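Local coordinates for protein adhesin LabA (Helicobacter pylori, PDB 6GMM) that is an outer-membrane adhesin whose exodomain probably binds LacdiNAc-type glycans of the gastric mucosa, helping the bacterium attach to its host, at residues 413-418 with 439-444; 17-22 with 435-440; 10-15 with 400-405. All blocks are in the same frame, centred on the assembly; numbering follows the deposited sequence.

Interaction 1 of 3, residues 413-418 with 439-444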
loop_
_atom_site.group_PDB
_atom_site.type_symbol
_atom_site.label_atom_id
_atom_site.label_comp_id
_atom_site.label_asym_id
_atom_site.label_seq_id
_atom_site.Cartn_x
_atom_site.Cartn_y
_atom_site.Cartn_z
ATOM N N GLN A 413 26.344 27.596 32.700
ATOM C CA GLN A 413 27.745 27.192 32.770
ATOM C C GLN A 413 27.954 25.671 32.685
ATOM O O GLN A 413 28.886 25.246 32.001
ATOM C CB GLN A 413 28.424 27.786 34.022
ATOM N N SER A 414 27.109 24.849 33.362
ATOM C CA SER A 414 27.246 23.379 33.295
ATOM C C SER A 414 26.817 22.843 31.900
ATOM O O SER A 414 27.432 21.918 31.350
ATOM C CB SER A 414 26.436 22.701 34.401
ATOM O OG SER A 414 25.041 22.684 34.131
ATOM N N LEU A 415 25.790 23.494 31.345
ATOM C CA LEU A 415 25.131 23.200 30.085
ATOM C C LEU A 415 25.865 23.708 28.847
ATOM O O LEU A 415 25.647 23.157 27.779
ATOM C CB LEU A 415 23.732 23.835 30.133
ATOM C CG LEU A 415 22.525 22.935 29.923
ATOM C CD1 LEU A 415 22.430 21.840 30.984
ATOM C CD2 LEU A 415 21.264 23.751 29.945
ATOM N N GLN A 416 26.725 24.739 28.966
ATOM C CA GLN A 416 27.391 25.348 27.799
ATOM C C GLN A 416 28.108 24.333 26.870
ATOM O O GLN A 416 28.073 24.500 25.638
ATOM C CB GLN A 416 28.336 26.500 28.211
ATOM C CG GLN A 416 29.555 26.106 29.054
ATOM C CD GLN A 416 30.316 27.286 29.618
ATOM O OE1 GLN A 416 30.068 28.456 29.282
ATOM N NE2 GLN A 416 31.281 26.999 30.489
ATOM N N ASN A 417 28.669 23.250 27.458
ATOM C CA ASN A 417 29.409 22.219 26.734
ATOM C C ASN A 417 28.545 21.103 26.088
ATOM O O ASN A 417 29.118 20.176 25.501
ATOM C CB ASN A 417 30.493 21.620 27.632
ATOM C CG ASN A 417 31.608 22.590 27.963
ATOM O OD1 ASN A 417 32.071 23.384 27.107
ATOM N ND2 ASN A 417 32.076 22.524 29.213
ATOM N N VAL A 418 27.190 21.219 26.135
ATOM C CA VAL A 418 26.245 20.264 25.503
ATOM C C VAL A 418 26.536 20.122 23.996
ATOM O O VAL A 418 26.317 19.071 23.402
ATOM C CB VAL A 418 24.745 20.573 25.797
ATOM C CG1 VAL A 418 24.260 21.825 25.069
ATOM C CG2 VAL A 418 23.858 19.378 25.461
ATOM N N SER A 439 26.413 13.627 24.587
ATOM C CA SER A 439 25.264 12.724 24.756
ATOM C C SER A 439 24.710 12.716 26.176
ATOM O O SER A 439 23.500 12.579 26.358
ATOM C CB SER A 439 25.663 11.306 24.364
ATOM O OG SER A 439 25.932 11.225 22.975
ATOM N N ASN A 440 25.603 12.865 27.176
ATOM C CA ASN A 440 25.270 12.869 28.596
ATOM C C ASN A 440 24.559 14.139 29.019
ATOM O O ASN A 440 23.549 14.052 29.720
ATOM C CB ASN A 440 26.504 12.579 29.443
ATOM C CG ASN A 440 27.167 11.282 29.035
ATOM O OD1 ASN A 440 26.524 10.227 28.959
ATOM N ND2 ASN A 440 28.442 11.348 28.675
ATOM N N ILE A 441 25.038 15.318 28.556
ATOM C CA ILE A 441 24.344 16.568 28.863
ATOM C C ILE A 441 22.984 16.561 28.127
ATOM O O ILE A 441 21.983 16.983 28.714
ATOM C CB ILE A 441 25.206 17.855 28.652
ATOM C CG1 ILE A 441 26.602 17.719 29.334
ATOM C CG2 ILE A 441 24.473 19.102 29.186
ATOM C CD1 ILE A 441 27.697 18.670 28.806
ATOM N N HIS A 442 22.935 15.972 26.896
ATOM C CA HIS A 442 21.709 15.844 26.090
ATOM C C HIS A 442 20.668 15.001 26.833
ATOM O O HIS A 442 19.567 15.488 27.049
ATOM C CB HIS A 442 22.022 15.233 24.710
ATOM C CG HIS A 442 20.894 15.268 23.717
ATOM N ND1 HIS A 442 21.019 14.662 22.474
ATOM C CD2 HIS A 442 19.663 15.829 23.806
ATOM C CE1 HIS A 442 19.874 14.889 21.849
ATOM N NE2 HIS A 442 19.014 15.556 22.622
ATOM N N SER A 443 21.053 13.783 27.282
ATOM C CA SER A 443 20.230 12.877 28.088
ATOM C C SER A 443 19.680 13.601 29.309
ATOM O O SER A 443 18.482 13.532 29.576
ATOM C CB SER A 443 21.048 11.673 28.545
ATOM O OG SER A 443 21.246 10.763 27.475
ATOM N N GLN A 444 20.550 14.332 30.012
ATOM C CA GLN A 444 20.201 15.137 31.176
ATOM C C GLN A 444 19.117 16.151 30.855
ATOM O O GLN A 444 18.147 16.218 31.593
ATOM C CB GLN A 444 21.433 15.831 31.742
ATOM C CG GLN A 444 22.144 14.995 32.785
ATOM C CD GLN A 444 23.278 15.742 33.435
ATOM O OE1 GLN A 444 24.106 16.375 32.768
ATOM N NE2 GLN A 444 23.377 15.629 34.751
#
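The CA atoms of Val418 and Ile441 come within 5.3 Å, the nearest pair of CA atoms across the two segments, where the turn after the weakly bonded helix 412-415 meets the first turns of helix 439-452. Ile441 carries the contact, and its two branches do different work. With chi1 at -49° its CG2 lies anti to the backbone N and presses on Val418 CB at 3.7 Å, while its CG1 arm turns the other way and carries CD1 to the backbone, 3.7 Å from Asn417 C. The two beta-branched side chains mesh obliquely: Val418 CG2 also meets Ile441 CB at 3.8 Å and lies 3.8 Å from the backbone N of the following residue, His442. Leu415 reaches in with one methyl, its CD1 standing 3.9 Å from Ile441 CG2.

Within 413-418, Val418 N bonds back to Leu415 O at 3.0 Å, which holds the turn in shape. Val418 is also gripped by a backbone bond to Asp438, whose OD1 in turn accepts from Ile441 N at the helix start. Leu415 and Val418 both pack on Ile406 of helix 388-408. No hydrogen bond joins 413-418 to 439-444 directly, so their match rests on apolar packing, methyl on side chain and methyl on backbone, while the directional bonds lie in the turn and at the cap and fix the pieces that carry those groups.

Interaction 2 of 3, residues 17-22 with 435-440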
loop_
_atom_site.group_PDB
_atom_site.type_symbol
_atom_site.label_atom_id
_atom_site.label_comp_id
_atom_site.label_asym_id
_atom_site.label_seq_id
_atom_site.Cartn_x
_atom_site.Cartn_y
_atom_site.Cartn_z
ATOM N N THR A 17 17.860 17.528 19.611
ATOM C CA THR A 17 17.407 16.415 18.765
ATOM C C THR A 17 17.654 16.763 17.294
ATOM O O THR A 17 18.333 16.010 16.587
ATOM C CB THR A 17 15.951 16.127 19.109
ATOM O OG1 THR A 17 15.936 15.594 20.430
ATOM C CG2 THR A 17 15.266 15.124 18.131
ATOM N N ASN A 18 17.197 17.948 16.873
ATOM C CA ASN A 18 17.378 18.418 15.495
ATOM C C ASN A 18 18.848 18.565 15.142
ATOM O O ASN A 18 19.257 18.164 14.057
ATOM C CB ASN A 18 16.609 19.726 15.250
ATOM C CG ASN A 18 15.105 19.553 15.116
ATOM O OD1 ASN A 18 14.569 18.441 15.095
ATOM N ND2 ASN A 18 14.384 20.661 15.035
ATOM N N TYR A 19 19.652 19.089 16.085
ATOM C CA TYR A 19 21.088 19.282 15.923
ATOM C C TYR A 19 21.773 17.912 15.761
ATOM O O TYR A 19 22.505 17.704 14.794
ATOM C CB TYR A 19 21.639 20.015 17.174
ATOM C CG TYR A 19 23.135 20.244 17.218
ATOM C CD1 TYR A 19 23.976 19.358 17.890
ATOM C CD2 TYR A 19 23.701 21.403 16.697
ATOM C CE1 TYR A 19 25.356 19.569 17.950
ATOM C CE2 TYR A 19 25.079 21.626 16.753
ATOM C CZ TYR A 19 25.902 20.712 17.394
ATOM O OH TYR A 19 27.261 20.934 17.512
ATOM N N SER A 20 21.546 17.004 16.726
ATOM C CA SER A 20 22.142 15.669 16.794
ATOM C C SER A 20 21.956 14.867 15.508
ATOM O O SER A 20 22.928 14.270 15.020
ATOM C CB SER A 20 21.564 14.896 17.973
ATOM O OG SER A 20 22.098 13.585 18.005
ATOM N N VAL A 21 20.698 14.864 14.976
ATOM C CA VAL A 21 20.255 14.175 13.774
ATOM C C VAL A 21 20.897 14.787 12.515
ATOM O O VAL A 21 21.423 14.047 11.672
ATOM C CB VAL A 21 18.697 14.158 13.726
ATOM C CG1 VAL A 21 18.147 13.946 12.313
ATOM C CG2 VAL A 21 18.128 13.129 14.700
ATOM N N LEU A 22 20.874 16.136 12.403
ATOM C CA LEU A 22 21.463 16.833 11.269
ATOM C C LEU A 22 22.990 16.631 11.281
ATOM O O LEU A 22 23.615 16.496 10.225
ATOM C CB LEU A 22 21.070 18.313 11.328
ATOM C CG LEU A 22 21.483 19.237 10.191
ATOM C CD1 LEU A 22 21.110 18.670 8.848
ATOM C CD2 LEU A 22 20.839 20.586 10.358
ATOM N N TYR A 435 31.183 19.792 14.162
ATOM C CA TYR A 435 30.263 20.005 15.264
ATOM C C TYR A 435 30.150 18.756 16.106
ATOM O O TYR A 435 30.350 17.640 15.614
ATOM C CB TYR A 435 28.901 20.489 14.761
ATOM C CG TYR A 435 28.947 21.871 14.146
ATOM C CD1 TYR A 435 28.722 23.004 14.918
ATOM C CD2 TYR A 435 29.166 22.043 12.777
ATOM C CE1 TYR A 435 28.731 24.278 14.351
ATOM C CE2 TYR A 435 29.183 23.313 12.201
ATOM C CZ TYR A 435 28.976 24.429 12.995
ATOM O OH TYR A 435 29.025 25.685 12.448
ATOM N N TYR A 436 29.914 18.955 17.402
ATOM C CA TYR A 436 29.850 17.872 18.366
ATOM C C TYR A 436 28.703 18.098 19.319
ATOM O O TYR A 436 28.194 19.214 19.435
ATOM C CB TYR A 436 31.198 17.770 19.138
ATOM C CG TYR A 436 32.393 17.516 18.236
ATOM C CD1 TYR A 436 32.796 16.218 17.927
ATOM C CD2 TYR A 436 33.121 18.573 17.691
ATOM C CE1 TYR A 436 33.877 15.978 17.081
ATOM C CE2 TYR A 436 34.198 18.345 16.834
ATOM C CZ TYR A 436 34.573 17.044 16.532
ATOM O OH TYR A 436 35.634 16.809 15.694
ATOM N N ILE A 437 28.290 17.026 19.988
ATOM C CA ILE A 437 27.235 17.040 20.986
ATOM C C ILE A 437 27.587 16.060 22.114
ATOM O O ILE A 437 28.022 14.938 21.839
ATOM C CB ILE A 437 25.802 16.859 20.380
ATOM C CG1 ILE A 437 24.710 17.001 21.462
ATOM C CG2 ILE A 437 25.630 15.557 19.542
ATOM C CD1 ILE A 437 23.305 17.288 20.953
ATOM N N ASP A 438 27.445 16.509 23.372
ATOM C CA ASP A 438 27.689 15.685 24.548
ATOM C C ASP A 438 26.405 14.951 24.838
ATOM O O ASP A 438 25.402 15.573 25.219
ATOM C CB ASP A 438 28.102 16.557 25.739
ATOM C CG ASP A 438 28.604 15.757 26.920
ATOM O OD1 ASP A 438 27.795 15.007 27.523
ATOM O OD2 ASP A 438 29.787 15.895 27.256
ATOM N N SER A 439 26.413 13.627 24.587
ATOM C CA SER A 439 25.264 12.724 24.756
ATOM C C SER A 439 24.710 12.716 26.176
ATOM O O SER A 439 23.500 12.579 26.358
ATOM C CB SER A 439 25.663 11.306 24.364
ATOM O OG SER A 439 25.932 11.225 22.975
ATOM N N ASN A 440 25.603 12.865 27.176
ATOM C CA ASN A 440 25.270 12.869 28.596
ATOM C C ASN A 440 24.559 14.139 29.019
ATOM O O ASN A 440 23.549 14.052 29.720
ATOM C CB ASN A 440 26.504 12.579 29.443
ATOM C CG ASN A 440 27.167 11.282 29.035
ATOM O OD1 ASN A 440 26.524 10.227 28.959
ATOM N ND2 ASN A 440 28.442 11.348 28.675
#
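Tyr19 sends its hydroxyl to the strand backbone: OH donates to Tyr436 O at 2.7 Å. The donor stands above the carbonyl plane, at a C=O...donor angle of 130°. The same OH lies 3.2 Å from Tyr435 CB and near the plane of the Tyr435 ring, at its edge, and the two side chains run nearly perpendicular. Ile437 takes the near edge of the Tyr19 ring, CB at 3.7 Å from CE1, and runs past it in the opposite direction. Its CG1 is anti to the backbone N, which places CD1 3.8 Å from Tyr19 CD1 and, more loosely, 4.2 Å from Ser20 CB.

A helix here packs against a beta hairpin: 17-22 belongs to helix 4-28, and strand 433-437 pairs antiparallel with 419-423. The local axes pass 9.0 Å apart at 126°.

Tyr19 is directed at the strand by chi1 of 177°, and also touches Ile402 of helix 388-408 and Val419 of the partner strand. Backbone bonding between Tyr436 and Ser420 ties the strand to its hairpin partner. Just beyond, Asp438 takes the N-cap position of helix 439-452, and its OD1 accepts weakly from Asn440 N.

Interaction 3 of 3, residues 10-15 with 400-405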
loop_
_atom_site.group_PDB
_atom_site.type_symbol
_atom_site.label_atom_id
_atom_site.label_comp_id
_atom_site.label_asym_id
_atom_site.label_seq_id
_atom_site.Cartn_x
_atom_site.Cartn_y
_atom_site.Cartn_z
ATOM N N GLU A 10 11.877 22.079 26.931
ATOM C CA GLU A 10 11.320 21.341 25.795
ATOM C C GLU A 10 11.814 21.966 24.473
ATOM O O GLU A 10 12.121 21.237 23.528
ATOM C CB GLU A 10 9.779 21.260 25.880
ATOM C CG GLU A 10 9.120 20.232 24.956
ATOM C CD GLU A 10 9.539 18.771 25.073
ATOM O OE1 GLU A 10 9.522 18.233 26.206
ATOM O OE2 GLU A 10 9.833 18.151 24.023
ATOM N N ARG A 11 11.974 23.303 24.462
ATOM C CA ARG A 11 12.473 24.104 23.339
ATOM C C ARG A 11 13.932 23.745 23.055
ATOM O O ARG A 11 14.293 23.528 21.901
ATOM C CB ARG A 11 12.389 25.597 23.701
ATOM C CG ARG A 11 12.041 26.527 22.546
ATOM C CD ARG A 11 10.953 27.522 22.941
ATOM N NE ARG A 11 11.310 28.315 24.123
ATOM C CZ ARG A 11 10.429 28.830 24.979
ATOM N NH1 ARG A 11 9.126 28.642 24.796
ATOM N NH2 ARG A 11 10.845 29.532 26.026
ATOM N N LEU A 12 14.771 23.693 24.119
ATOM C CA LEU A 12 16.178 23.349 23.998
ATOM C C LEU A 12 16.330 21.903 23.568
ATOM O O LEU A 12 17.090 21.636 22.635
ATOM C CB LEU A 12 16.935 23.633 25.306
ATOM C CG LEU A 12 18.420 23.255 25.369
ATOM C CD1 LEU A 12 19.270 24.114 24.442
ATOM C CD2 LEU A 12 18.936 23.361 26.794
ATOM N N ASN A 13 15.554 20.986 24.196
ATOM C CA ASN A 13 15.585 19.556 23.880
ATOM C C ASN A 13 15.307 19.271 22.415
ATOM O O ASN A 13 16.030 18.475 21.812
ATOM C CB ASN A 13 14.665 18.736 24.790
ATOM C CG ASN A 13 14.764 17.241 24.560
ATOM O OD1 ASN A 13 15.853 16.662 24.420
ATOM N ND2 ASN A 13 13.623 16.588 24.490
ATOM N N ASN A 14 14.315 19.951 21.830
ATOM C CA ASN A 14 13.996 19.729 20.422
ATOM C C ASN A 14 15.088 20.270 19.498
ATOM O O ASN A 14 15.368 19.646 18.472
ATOM C CB ASN A 14 12.589 20.232 20.055
ATOM C CG ASN A 14 11.477 19.478 20.756
ATOM O OD1 ASN A 14 11.477 18.232 20.874
ATOM N ND2 ASN A 14 10.488 20.224 21.214
ATOM N N LEU A 15 15.772 21.347 19.910
ATOM C CA LEU A 15 16.904 21.904 19.169
ATOM C C LEU A 15 18.076 20.899 19.217
ATOM O O LEU A 15 18.793 20.742 18.233
ATOM C CB LEU A 15 17.352 23.249 19.779
ATOM C CG LEU A 15 16.507 24.497 19.472
ATOM C CD1 LEU A 15 16.842 25.623 20.456
ATOM C CD2 LEU A 15 16.754 24.998 18.056
ATOM N N ASP A 400 24.241 28.000 16.973
ATOM C CA ASP A 400 24.011 29.366 17.423
ATOM C C ASP A 400 22.685 29.464 18.221
ATOM O O ASP A 400 22.670 30.096 19.276
ATOM C CB ASP A 400 24.001 30.331 16.218
ATOM C CG ASP A 400 25.325 30.530 15.477
ATOM O OD1 ASP A 400 26.408 30.317 16.100
ATOM O OD2 ASP A 400 25.286 30.966 14.302
ATOM N N SER A 401 21.595 28.810 17.734
ATOM C CA SER A 401 20.277 28.782 18.392
ATOM C C SER A 401 20.329 28.173 19.816
ATOM O O SER A 401 19.660 28.681 20.719
ATOM C CB SER A 401 19.262 28.020 17.541
ATOM O OG SER A 401 18.684 28.820 16.522
ATOM N N ILE A 402 21.113 27.079 19.992
ATOM C CA ILE A 402 21.316 26.335 21.246
ATOM C C ILE A 402 22.126 27.190 22.237
ATOM O O ILE A 402 21.740 27.323 23.411
ATOM C CB ILE A 402 21.986 24.950 20.950
ATOM C CG1 ILE A 402 20.991 23.988 20.299
ATOM C CG2 ILE A 402 22.604 24.329 22.210
ATOM C CD1 ILE A 402 21.599 22.852 19.475
ATOM N N THR A 403 23.232 27.781 21.754
ATOM C CA THR A 403 24.100 28.638 22.568
ATOM C C THR A 403 23.283 29.805 23.133
ATOM O O THR A 403 23.378 30.097 24.325
ATOM C CB THR A 403 25.330 29.069 21.777
ATOM O OG1 THR A 403 25.913 27.905 21.203
ATOM C CG2 THR A 403 26.381 29.753 22.654
ATOM N N ALA A 404 22.424 30.400 22.291
ATOM C CA ALA A 404 21.529 31.492 22.672
ATOM C C ALA A 404 20.536 31.022 23.750
ATOM O O ALA A 404 20.430 31.664 24.795
ATOM C CB ALA A 404 20.773 31.998 21.447
ATOM N N ALA A 405 19.880 29.873 23.525
ATOM C CA ALA A 405 18.896 29.279 24.433
ATOM C C ALA A 405 19.477 28.997 25.812
ATOM O O ALA A 405 18.860 29.355 26.814
ATOM C CB ALA A 405 18.297 28.007 23.818
#
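An antiparallel helix pair forms this contact, part of the helical bundle in which helix 4-28, near the N-terminus, lies beside helix 388-408 from late in the chain. The local axes run at 156° to each other and pass 10.0 Å apart, and the nearest CA atoms, those of Leu12 and Ala405, are 6.5 Å apart. Leu12 and Leu15, three residues apart and so on the same side of their helix, meet Ser401, Ile402 and Ala405.

Leu15 points at the opposing helix and is the more widely engaged of the two leucines. Its CB sits 3.7 Å from Ile402 CG1, and CD2 reaches Ser401 CB at 4.0 Å. Ile402 extends its CG1 arm beside its own backbone N (chi1 -73°), and this brings CD1 against the main chain of the other helix, 3.7 Å from Leu15 O. Its other branch, CG2, meets Leu12 CD1 at 4.0 Å, the one side chain lying roughly square to the other. That leucine methyl also touches Ala405 CB at 4.1 Å. The methyl of Ala405 faces both leucines, Leu15 CD1 coming to 4.4 Å of the same CB.

Farther out, Leu12 leans on Val445 of helix 439-452, and Ile402 packs on Leu16, Tyr19 and Val418, so the apolar layer continues into neighbouring elements. Ser401 turns its OG to Glu397 O in a weak bond within its own helix, leaving CB as the part that meets the leucine.

The interface is mainly aliphatic, apart from the Ile402 methyl resting on the Leu15 carbonyl. Burial of that aliphatic surface is the likely source of its stability, and the small side chains of Ser401 and Ala405 let the two leucines approach helix 388-408.

In the fold
All three contacts lie at one end of the molecule, with centres 10 to 12 Å apart and each 34 to 42 Å from the centre of the chain. Interactions 2 and 3 use successive parts of helix 4-28, and interactions 1 and 2 share Ser439 and Asn440 at the start of helix 439-452. Along the chain, the contacts of 10-15 with 400-405 and of 17-22 with 435-440 cross, whereas both segments of interaction 3 precede those of interaction 1. Tyr19 CB meets Ile402 CD1 at 3.7 Å, and Leu415 CD2 meets Leu12 CD2 at 3.9 Å, so that the contacts touch one another through apolar side chains. The N-terminal helix is thereby joined to the C-terminal helices and hairpin of the exodomain.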